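Local coordinates for protein (S)-2-haloacid dehalogenase 4A (Burkholderia cepacia, PDB 2NO4) that hydrolyses short-chain (S)-2-haloalkanoic acids to (R)-2-hydroxyalkanoic acids and a halide ion, inverting the configuration of the carbon that carried the halogen, at residues V124-D132 and Y160-A170; F19-D27 and M134-L144. One frame throughout, in Å; residues are numbered along the deposited sequence.

How the contacts relate
Both contacts are buried and meet at the active site of one Rossmann-like HAD domain, around a shared sulfate ion. Contact 1 sets strand 123-128 and the turn after it against helix 164-174 and the loop leading into it; contact 2 sets the loop after strand 16-19 against helix 132-141, the element that follows strand 123-128 in the chain. The two strands are neighbours in the parallel sheet, and backbone bonds between Phe19 and both Ala125 and Leu127 tie the contacts together. Their chemistry differs: contact 1 is polar at the strand end, with Lys161 and Asn129 bonded across it, and apolar where Leu127 packs on the helix, whereas contact 2 is largely apolar, its one polar crossing carried by a water.

Contact 1 (V124-D132 and Y160-A170). With SO4 (sulfate ion), chain H; SO4 (sulfate ion), chain I.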
loop_
_atom_site.group_PDB
_atom_site.type_symbol
_atom_site.label_atom_id
_atom_site.label_comp_id
_atom_site.label_asym_id
_atom_site.label_seq_id
_atom_site.Cartn_x
_atom_site.Cartn_y
_atom_site.Cartn_z
ATOM N N VAL B 124 19.194 -19.883 10.081
ATOM C CA VAL B 124 19.163 -18.785 9.144
ATOM C C VAL B 124 18.067 -19.101 8.138
ATOM O O VAL B 124 18.153 -20.079 7.385
ATOM C CB VAL B 124 20.540 -18.564 8.445
ATOM C CG1 VAL B 124 20.456 -17.356 7.448
ATOM C CG2 VAL B 124 21.672 -18.368 9.492
ATOM N N ALA B 125 17.010 -18.290 8.145
ATOM C CA ALA B 125 15.845 -18.562 7.292
ATOM C C ALA B 125 15.402 -17.276 6.575
ATOM O O ALA B 125 15.702 -16.161 7.033
ATOM C CB ALA B 125 14.678 -19.157 8.151
ATOM N N ILE B 126 14.738 -17.441 5.440
ATOM C CA ILE B 126 14.028 -16.333 4.792
ATOM C C ILE B 126 12.511 -16.488 5.101
ATOM O O ILE B 126 11.985 -17.619 5.158
ATOM C CB ILE B 126 14.320 -16.302 3.262
ATOM C CG1 ILE B 126 15.732 -15.748 3.006
ATOM C CG2 ILE B 126 13.240 -15.473 2.468
ATOM C CD1 ILE B 126 16.183 -15.847 1.574
ATOM N N LEU B 127 11.834 -15.358 5.354
ATOM C CA LEU B 127 10.361 -15.311 5.383
ATOM C C LEU B 127 9.936 -14.203 4.394
ATOM O O LEU B 127 10.244 -12.996 4.593
ATOM C CB LEU B 127 9.853 -15.036 6.811
ATOM C CG LEU B 127 8.324 -14.891 6.924
ATOM C CD1 LEU B 127 7.657 -16.281 6.623
ATOM C CD2 LEU B 127 7.897 -14.292 8.279
ATOM N N SER B 128 9.284 -14.617 3.311
ATOM C CA SER B 128 9.063 -13.740 2.161
ATOM C C SER B 128 7.631 -13.806 1.636
ATOM O O SER B 128 7.012 -14.879 1.612
ATOM C CB SER B 128 10.020 -14.147 1.024
ATOM O OG SER B 128 9.839 -13.297 -0.121
ATOM N N ASN B 129 7.123 -12.675 1.148
ATOM C CA ASN B 129 5.915 -12.691 0.292
ATOM C C ASN B 129 6.074 -13.483 -1.005
ATOM O O ASN B 129 5.075 -13.894 -1.588
ATOM C CB ASN B 129 5.495 -11.264 -0.109
ATOM C CG ASN B 129 4.990 -10.444 1.063
ATOM O OD1 ASN B 129 4.341 -10.961 1.983
ATOM N ND2 ASN B 129 5.265 -9.126 1.019
ATOM N N GLY B 130 7.311 -13.625 -1.488
ATOM C CA GLY B 130 7.571 -14.214 -2.793
ATOM C C GLY B 130 7.210 -15.704 -2.727
ATOM O O GLY B 130 7.460 -16.365 -1.723
ATOM N N ASN B 131 6.563 -16.192 -3.777
ATOM C CA ASN B 131 6.265 -17.629 -3.941
ATOM C C ASN B 131 7.557 -18.392 -4.278
ATOM O O ASN B 131 8.542 -17.778 -4.760
ATOM C CB ASN B 131 5.184 -17.842 -5.015
ATOM C CG ASN B 131 5.545 -17.215 -6.369
ATOM O OD1 ASN B 131 5.483 -15.989 -6.529
ATOM N ND2 ASN B 131 5.867 -18.062 -7.372
ATOM N N ASP B 132 7.570 -19.698 -4.044
ATOM C CA ASP B 132 8.815 -20.453 -4.151
ATOM C C ASP B 132 9.506 -20.312 -5.499
ATOM O O ASP B 132 10.706 -20.113 -5.581
ATOM C CB ASP B 132 8.613 -21.919 -3.781
ATOM C CG ASP B 132 9.924 -22.608 -3.476
ATOM O OD1 ASP B 132 10.334 -23.460 -4.282
ATOM O OD2 ASP B 132 10.554 -22.269 -2.449
ATOM N N TYR B 160 -0.492 -12.477 3.001
ATOM C CA TYR B 160 0.716 -11.650 2.899
ATOM C C TYR B 160 1.079 -10.926 4.194
ATOM O O TYR B 160 0.229 -10.710 5.048
ATOM C CB TYR B 160 0.534 -10.635 1.771
ATOM C CG TYR B 160 0.691 -11.231 0.387
ATOM C CD1 TYR B 160 -0.371 -11.239 -0.513
ATOM C CD2 TYR B 160 1.929 -11.755 -0.033
ATOM C CE1 TYR B 160 -0.201 -11.737 -1.796
ATOM C CE2 TYR B 160 2.094 -12.241 -1.314
ATOM C CZ TYR B 160 1.036 -12.235 -2.173
ATOM O OH TYR B 160 1.188 -12.739 -3.417
ATOM N N LYS B 161 2.351 -10.553 4.323
ATOM C CA LYS B 161 2.787 -9.653 5.387
ATOM C C LYS B 161 1.997 -8.333 5.228
ATOM O O LYS B 161 1.637 -7.978 4.100
ATOM C CB LYS B 161 4.280 -9.352 5.213
ATOM C CG LYS B 161 5.202 -10.520 5.403
ATOM C CD LYS B 161 6.541 -10.148 4.762
ATOM C CE LYS B 161 7.656 -11.061 5.204
ATOM N NZ LYS B 161 8.997 -10.512 4.704
ATOM N N PRO B 162 1.798 -7.577 6.327
ATOM C CA PRO B 162 2.242 -7.841 7.724
ATOM C C PRO B 162 1.195 -8.534 8.621
ATOM O O PRO B 162 1.138 -8.258 9.825
ATOM C CB PRO B 162 2.506 -6.424 8.260
ATOM C CG PRO B 162 1.549 -5.533 7.496
ATOM C CD PRO B 162 1.167 -6.238 6.203
ATOM N N ASP B 163 0.336 -9.363 8.026
ATOM C CA ASP B 163 -0.683 -10.098 8.777
ATOM C C ASP B 163 0.068 -11.011 9.731
ATOM O O ASP B 163 0.999 -11.687 9.285
ATOM C CB ASP B 163 -1.500 -10.982 7.822
ATOM C CG ASP B 163 -2.659 -11.646 8.505
ATOM O OD1 ASP B 163 -2.444 -12.540 9.359
ATOM O OD2 ASP B 163 -3.795 -11.227 8.244
ATOM N N PRO B 164 -0.309 -11.018 11.037
ATOM C CA PRO B 164 0.474 -11.827 11.981
ATOM C C PRO B 164 0.558 -13.335 11.662
ATOM O O PRO B 164 1.530 -13.972 12.084
ATOM C CB PRO B 164 -0.224 -11.582 13.319
ATOM C CG PRO B 164 -1.696 -11.131 12.915
ATOM C CD PRO B 164 -1.411 -10.303 11.714
ATOM N N ARG B 165 -0.422 -13.899 10.953
ATOM C CA ARG B 165 -0.354 -15.340 10.643
ATOM C C ARG B 165 0.905 -15.746 9.883
ATOM O O ARG B 165 1.364 -16.871 10.044
ATOM C CB ARG B 165 -1.606 -15.865 9.905
ATOM C CG ARG B 165 -2.915 -15.702 10.697
ATOM C CD ARG B 165 -3.745 -14.621 10.025
ATOM N NE ARG B 165 -4.811 -15.223 9.303
ATOM C CZ ARG B 165 -5.619 -14.664 8.409
ATOM N NH1 ARG B 165 -5.500 -13.421 7.942
ATOM N NH2 ARG B 165 -6.555 -15.452 7.933
ATOM N N ILE B 166 1.467 -14.848 9.063
ATOM C CA ILE B 166 2.709 -15.168 8.356
ATOM C C ILE B 166 3.955 -15.257 9.265
ATOM O O ILE B 166 4.805 -16.132 9.062
ATOM C CB ILE B 166 2.960 -14.304 7.088
ATOM C CG1 ILE B 166 4.076 -14.953 6.247
ATOM C CG2 ILE B 166 3.290 -12.852 7.476
ATOM C CD1 ILE B 166 4.415 -14.208 4.922
ATOM N N TYR B 167 4.062 -14.363 10.250
ATOM C CA TYR B 167 5.115 -14.431 11.260
ATOM C C TYR B 167 4.939 -15.679 12.146
ATOM O O TYR B 167 5.925 -16.318 12.513
ATOM C CB TYR B 167 5.172 -13.125 12.095
ATOM C CG TYR B 167 5.283 -11.900 11.186
ATOM C CD1 TYR B 167 6.438 -11.695 10.406
ATOM C CD2 TYR B 167 4.227 -10.983 11.072
ATOM C CE1 TYR B 167 6.560 -10.595 9.549
ATOM C CE2 TYR B 167 4.333 -9.864 10.192
ATOM C CZ TYR B 167 5.518 -9.685 9.448
ATOM O OH TYR B 167 5.669 -8.630 8.573
ATOM N N GLN B 168 3.689 -16.013 12.480
ATOM C CA GLN B 168 3.361 -17.220 13.263
ATOM C C GLN B 168 3.770 -18.489 12.516
ATOM O O GLN B 168 4.317 -19.408 13.120
ATOM C CB GLN B 168 1.864 -17.272 13.615
ATOM C CG GLN B 168 1.451 -18.461 14.513
ATOM C CD GLN B 168 2.168 -18.433 15.847
ATOM O OE1 GLN B 168 2.876 -19.367 16.196
ATOM N NE2 GLN B 168 2.003 -17.366 16.587
ATOM N N PHE B 169 3.500 -18.524 11.211
ATOM C CA PHE B 169 3.957 -19.596 10.310
ATOM C C PHE B 169 5.470 -19.886 10.442
ATOM O O PHE B 169 5.875 -21.056 10.481
ATOM C CB PHE B 169 3.573 -19.263 8.848
ATOM C CG PHE B 169 3.970 -20.320 7.838
ATOM C CD1 PHE B 169 3.333 -21.575 7.810
ATOM C CD2 PHE B 169 4.963 -20.062 6.887
ATOM C CE1 PHE B 169 3.705 -22.556 6.840
ATOM C CE2 PHE B 169 5.335 -21.037 5.944
ATOM C CZ PHE B 169 4.705 -22.274 5.922
ATOM N N ALA B 170 6.291 -18.829 10.495
ATOM C CA ALA B 170 7.740 -18.948 10.697
ATOM C C ALA B 170 8.077 -19.603 12.052
ATOM O O ALA B 170 8.933 -20.478 12.117
ATOM C CB ALA B 170 8.437 -17.528 10.567
HETATM S S SO4 H . 9.413 -9.939 0.853
HETATM O O1 SO4 H . 10.631 -10.706 0.726
HETATM O O2 SO4 H . 8.669 -9.909 -0.402
HETATM O O3 SO4 H . 8.586 -10.400 1.946
HETATM O O4 SO4 H . 9.875 -8.583 1.138
HETATM S S SO4 I . 5.294 -22.080 -6.748
HETATM O O1 SO4 I . 6.088 -23.033 -7.532
HETATM O O2 SO4 I . 3.976 -21.932 -7.406
HETATM O O3 SO4 I . 5.128 -22.633 -5.386
HETATM O O4 SO4 I . 6.003 -20.784 -6.733
HETATM O O HOH W 1 3.141 -7.397 1.875
#
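Asn129 turns its amide oxygen onto Lys161 at the C-terminal end of strand 123-128, the active-site edge of the Rossmann-like HAD fold. The extended Lys161 chain runs past Asn129 OD1 and brings NZ to Leu127 O at 2.8 Å, with NZ tilted 31° from the carbonyl plane. The same NZ donates to O3 of the active-site sulfate (chain H) and forms salt bridges with Asp20, the nucleophile, and Asp190, so the ammonium is surrounded by four oxygen partners that share its three hydrogens; Lys161 is thought to be important for catalysis. O3 also accepts from Asn129 N, while Ser128 OG donates to O1. Ser128 and Asn129 bind the haloacid, and the sulfate sits among these donors. One residue before Ser128, Leu127 has CG anti to its backbone N (chi1 177°), which sends its two methyls to the helix: CD1 lies 3.8 Å from Ile166 CG1, and CD2 lies 3.7 Å from Tyr167 CD1 and near Ala170 CB. The Asn129 amide stands almost perpendicular to the Tyr160 ring, their planes 85° apart, with Asn129 OD1 at the ring edge, 3.2 Å from Tyr160 CD2. In its own carbonyl plane, Asn129 OD1 accepts from Lys161 N at 3.1 Å.

Contact 2 (F19-D27 and M134-L144); sequences FDAYGTLLD and MLQAALKASKL. With SO4 (sulfate ion), chain H.
A phenol bridged to a helix backbone by a water is the striking feature here: Tyr22 OH donates to water 2 at 2.6 Å, and the water, lying in the ring plane, in turn donates a hydrogen bond to Met134 O. The Tyr22 hydroxyl end also comes close to the helix itself, with OH 3.5 Å from Leu135 CA. Met134 places CG between its backbone N and carbonyl carbon (chi1 75°) and bends at its last torsion, which brings CE back to 3.7 Å from Tyr22 CZ; the two side chains lie obliquely to each other. Beside the tyrosine, Ala21 CB packs on Leu135 CD2. Toward the helix end and beyond it, Leu26 splits its methyls, CD1 lying 3.6 Å from Ala138 CB and CD2 4.0 Å from Leu144 CD1. The helix ends in a Schellman motif with Lys143 at C-prime, and Ser142 OG donates to Ala138 O at 2.7 Å. Within the loop, Thr24 OG1 donates to Asp20 OD2, on its anti side. Ala21 N and Tyr22 N, of residues that bind the haloacid, here both hold sulfate O1, at 3.0 and 2.9 Å. Asp20 to Thr24, Asp-Ala-Tyr-Gly-Thr, is the DxxGT nucleophile motif (motif I) of the HAD superfamily.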
loop_
_atom_site.group_PDB
_atom_site.type_symbol
_atom_site.label_atom_id
_atom_site.label_comp_id
_atom_site.label_asym_id
_atom_site.label_seq_id
_atom_site.Cartn_x
_atom_site.Cartn_y
_atom_site.Cartn_z
ATOM N N PHE B 19 15.093 -13.503 7.781
ATOM C CA PHE B 19 15.330 -12.449 6.833
ATOM C C PHE B 19 14.178 -12.229 5.848
ATOM O O PHE B 19 13.685 -13.158 5.243
ATOM C CB PHE B 19 16.588 -12.791 5.997
ATOM C CG PHE B 19 17.861 -12.576 6.747
ATOM C CD1 PHE B 19 18.417 -13.602 7.544
ATOM C CD2 PHE B 19 18.477 -11.336 6.730
ATOM C CE1 PHE B 19 19.576 -13.376 8.274
ATOM C CE2 PHE B 19 19.670 -11.105 7.468
ATOM C CZ PHE B 19 20.204 -12.142 8.226
ATOM N N ASP B 20 13.803 -10.967 5.679
ATOM C CA ASP B 20 13.084 -10.512 4.497
ATOM C C ASP B 20 13.942 -10.738 3.252
ATOM O O ASP B 20 15.178 -10.749 3.330
ATOM C CB ASP B 20 12.738 -9.023 4.696
ATOM C CG ASP B 20 12.079 -8.413 3.497
ATOM O OD1 ASP B 20 10.887 -8.691 3.322
ATOM O OD2 ASP B 20 12.745 -7.648 2.753
ATOM N N ALA B 21 13.312 -11.004 2.109
ATOM C CA ALA B 21 14.071 -11.178 0.869
ATOM C C ALA B 21 14.130 -9.906 0.006
ATOM O O ALA B 21 15.203 -9.317 -0.149
ATOM C CB ALA B 21 13.542 -12.356 0.073
ATOM N N TYR B 22 12.977 -9.475 -0.515
ATOM C CA TYR B 22 12.910 -8.435 -1.542
ATOM C C TYR B 22 13.073 -7.062 -0.897
ATOM O O TYR B 22 12.163 -6.574 -0.211
ATOM C CB TYR B 22 11.578 -8.532 -2.329
ATOM C CG TYR B 22 11.565 -9.791 -3.175
ATOM C CD1 TYR B 22 12.323 -9.855 -4.360
ATOM C CD2 TYR B 22 10.876 -10.941 -2.753
ATOM C CE1 TYR B 22 12.353 -11.018 -5.156
ATOM C CE2 TYR B 22 10.910 -12.114 -3.516
ATOM C CZ TYR B 22 11.657 -12.159 -4.705
ATOM O OH TYR B 22 11.685 -13.310 -5.479
ATOM N N GLY B 23 14.243 -6.480 -1.089
ATOM C CA GLY B 23 14.573 -5.177 -0.460
ATOM C C GLY B 23 15.650 -5.277 0.616
ATOM O O GLY B 23 16.312 -4.287 0.933
ATOM N N THR B 24 15.839 -6.485 1.148
ATOM C CA THR B 24 16.769 -6.730 2.261
ATOM C C THR B 24 17.983 -7.530 1.796
ATOM O O THR B 24 19.116 -7.062 1.913
ATOM C CB THR B 24 16.034 -7.436 3.404
ATOM O OG1 THR B 24 14.896 -6.648 3.767
ATOM C CG2 THR B 24 16.940 -7.640 4.675
ATOM N N LEU B 25 17.739 -8.738 1.281
ATOM C CA LEU B 25 18.807 -9.579 0.735
ATOM C C LEU B 25 18.956 -9.362 -0.762
ATOM O O LEU B 25 20.055 -9.453 -1.273
ATOM C CB LEU B 25 18.542 -11.074 1.001
ATOM C CG LEU B 25 18.512 -11.478 2.487
ATOM C CD1 LEU B 25 18.187 -12.956 2.654
ATOM C CD2 LEU B 25 19.816 -11.089 3.229
ATOM N N LEU B 26 17.837 -9.067 -1.429
ATOM C CA LEU B 26 17.758 -8.894 -2.884
ATOM C C LEU B 26 17.414 -7.443 -3.196
ATOM O O LEU B 26 16.520 -6.860 -2.590
ATOM C CB LEU B 26 16.680 -9.803 -3.478
ATOM C CG LEU B 26 16.913 -11.303 -3.262
ATOM C CD1 LEU B 26 15.756 -12.142 -3.817
ATOM C CD2 LEU B 26 18.243 -11.681 -3.932
ATOM N N ASP B 27 18.097 -6.897 -4.188
ATOM C CA ASP B 27 17.996 -5.473 -4.516
ATOM C C ASP B 27 16.854 -5.223 -5.520
ATOM O O ASP B 27 17.028 -5.458 -6.706
ATOM C CB ASP B 27 19.342 -5.027 -5.080
ATOM C CG ASP B 27 19.428 -3.553 -5.281
ATOM O OD1 ASP B 27 18.388 -2.867 -5.397
ATOM O OD2 ASP B 27 20.569 -3.079 -5.321
ATOM N N MET B 134 9.623 -17.947 -7.993
ATOM C CA MET B 134 10.382 -16.713 -8.214
ATOM C C MET B 134 11.548 -16.554 -7.206
ATOM O O MET B 134 12.646 -16.142 -7.579
ATOM C CB MET B 134 9.444 -15.484 -8.224
ATOM C CG MET B 134 8.929 -15.036 -6.861
ATOM S SD MET B 134 7.771 -13.671 -7.005
ATOM C CE MET B 134 8.951 -12.292 -7.263
ATOM N N LEU B 135 11.314 -16.913 -5.952
ATOM C CA LEU B 135 12.288 -16.675 -4.900
ATOM C C LEU B 135 13.482 -17.638 -5.036
ATOM O O LEU B 135 14.639 -17.224 -4.897
ATOM C CB LEU B 135 11.658 -16.866 -3.531
ATOM C CG LEU B 135 12.006 -15.889 -2.399
ATOM C CD1 LEU B 135 11.640 -16.594 -1.110
ATOM C CD2 LEU B 135 13.454 -15.400 -2.349
ATOM N N GLN B 136 13.185 -18.913 -5.288
ATOM C CA GLN B 136 14.226 -19.926 -5.501
ATOM C C GLN B 136 15.162 -19.597 -6.659
ATOM O O GLN B 136 16.399 -19.712 -6.524
ATOM C CB GLN B 136 13.614 -21.336 -5.645
ATOM C CG GLN B 136 13.368 -22.020 -4.300
ATOM C CD GLN B 136 14.660 -22.116 -3.452
ATOM O OE1 GLN B 136 14.752 -21.549 -2.355
ATOM N NE2 GLN B 136 15.667 -22.809 -3.991
ATOM N N ALA B 137 14.589 -19.160 -7.780
ATOM C CA ALA B 137 15.381 -18.684 -8.912
ATOM C C ALA B 137 16.373 -17.573 -8.505
ATOM O O ALA B 137 17.561 -17.629 -8.855
ATOM C CB ALA B 137 14.476 -18.208 -10.070
ATOM N N ALA B 138 15.866 -16.558 -7.788
ATOM C CA ALA B 138 16.721 -15.430 -7.329
ATOM C C ALA B 138 17.787 -15.909 -6.349
ATOM O O ALA B 138 18.955 -15.500 -6.445
ATOM C CB ALA B 138 15.875 -14.310 -6.712
ATOM N N LEU B 139 17.391 -16.791 -5.429
ATOM C CA LEU B 139 18.322 -17.334 -4.446
ATOM C C LEU B 139 19.406 -18.185 -5.106
ATOM O O LEU B 139 20.584 -18.097 -4.727
ATOM C CB LEU B 139 17.609 -18.125 -3.342
ATOM C CG LEU B 139 16.676 -17.336 -2.432
ATOM C CD1 LEU B 139 15.975 -18.302 -1.451
ATOM C CD2 LEU B 139 17.376 -16.168 -1.741
ATOM N N LYS B 140 19.020 -19.008 -6.082
ATOM C CA LYS B 140 20.021 -19.814 -6.787
ATOM C C LYS B 140 20.993 -18.945 -7.591
ATOM O O LYS B 140 22.218 -19.139 -7.510
ATOM C CB LYS B 140 19.372 -20.862 -7.700
ATOM C CG LYS B 140 18.824 -22.087 -6.964
ATOM C CD LYS B 140 18.979 -23.337 -7.834
ATOM C CE LYS B 140 20.474 -23.744 -7.989
ATOM N NZ LYS B 140 20.884 -24.044 -9.422
ATOM N N ALA B 141 20.444 -18.009 -8.374
ATOM C CA ALA B 141 21.263 -17.121 -9.208
ATOM C C ALA B 141 22.299 -16.365 -8.402
ATOM O O ALA B 141 23.371 -16.041 -8.923
ATOM C CB ALA B 141 20.401 -16.137 -9.983
ATOM N N SER B 142 21.978 -16.052 -7.151
ATOM C CA SER B 142 22.894 -15.271 -6.312
ATOM C C SER B 142 23.690 -16.115 -5.307
ATOM O O SER B 142 24.373 -15.568 -4.435
ATOM C CB SER B 142 22.126 -14.144 -5.605
ATOM O OG SER B 142 21.010 -14.684 -4.906
ATOM N N LYS B 143 23.597 -17.442 -5.444
ATOM C CA LYS B 143 24.232 -18.437 -4.541
ATOM C C LYS B 143 23.891 -18.292 -3.051
ATOM O O LYS B 143 24.686 -18.683 -2.176
ATOM C CB LYS B 143 25.754 -18.509 -4.753
ATOM C CG LYS B 143 26.144 -18.860 -6.169
ATOM C CD LYS B 143 27.673 -18.869 -6.349
ATOM C CE LYS B 143 28.069 -19.117 -7.819
ATOM N NZ LYS B 143 27.648 -17.952 -8.692
ATOM N N LEU B 144 22.704 -17.744 -2.772
ATOM C CA LEU B 144 22.240 -17.546 -1.398
ATOM C C LEU B 144 21.663 -18.834 -0.827
ATOM O O LEU B 144 21.554 -18.988 0.382
ATOM C CB LEU B 144 21.244 -16.387 -1.313
ATOM C CG LEU B 144 21.793 -14.991 -1.647
ATOM C CD1 LEU B 144 20.717 -13.932 -1.665
ATOM C CD2 LEU B 144 22.922 -14.584 -0.679
HETATM S S SO4 H . 9.413 -9.939 0.853
HETATM O O1 SO4 H . 10.631 -10.706 0.726
HETATM O O2 SO4 H . 8.669 -9.909 -0.402
HETATM O O3 SO4 H . 8.586 -10.400 1.946
HETATM O O4 SO4 H . 9.875 -8.583 1.138
HETATM O O HOH W 2 12.508 -13.240 -7.912
#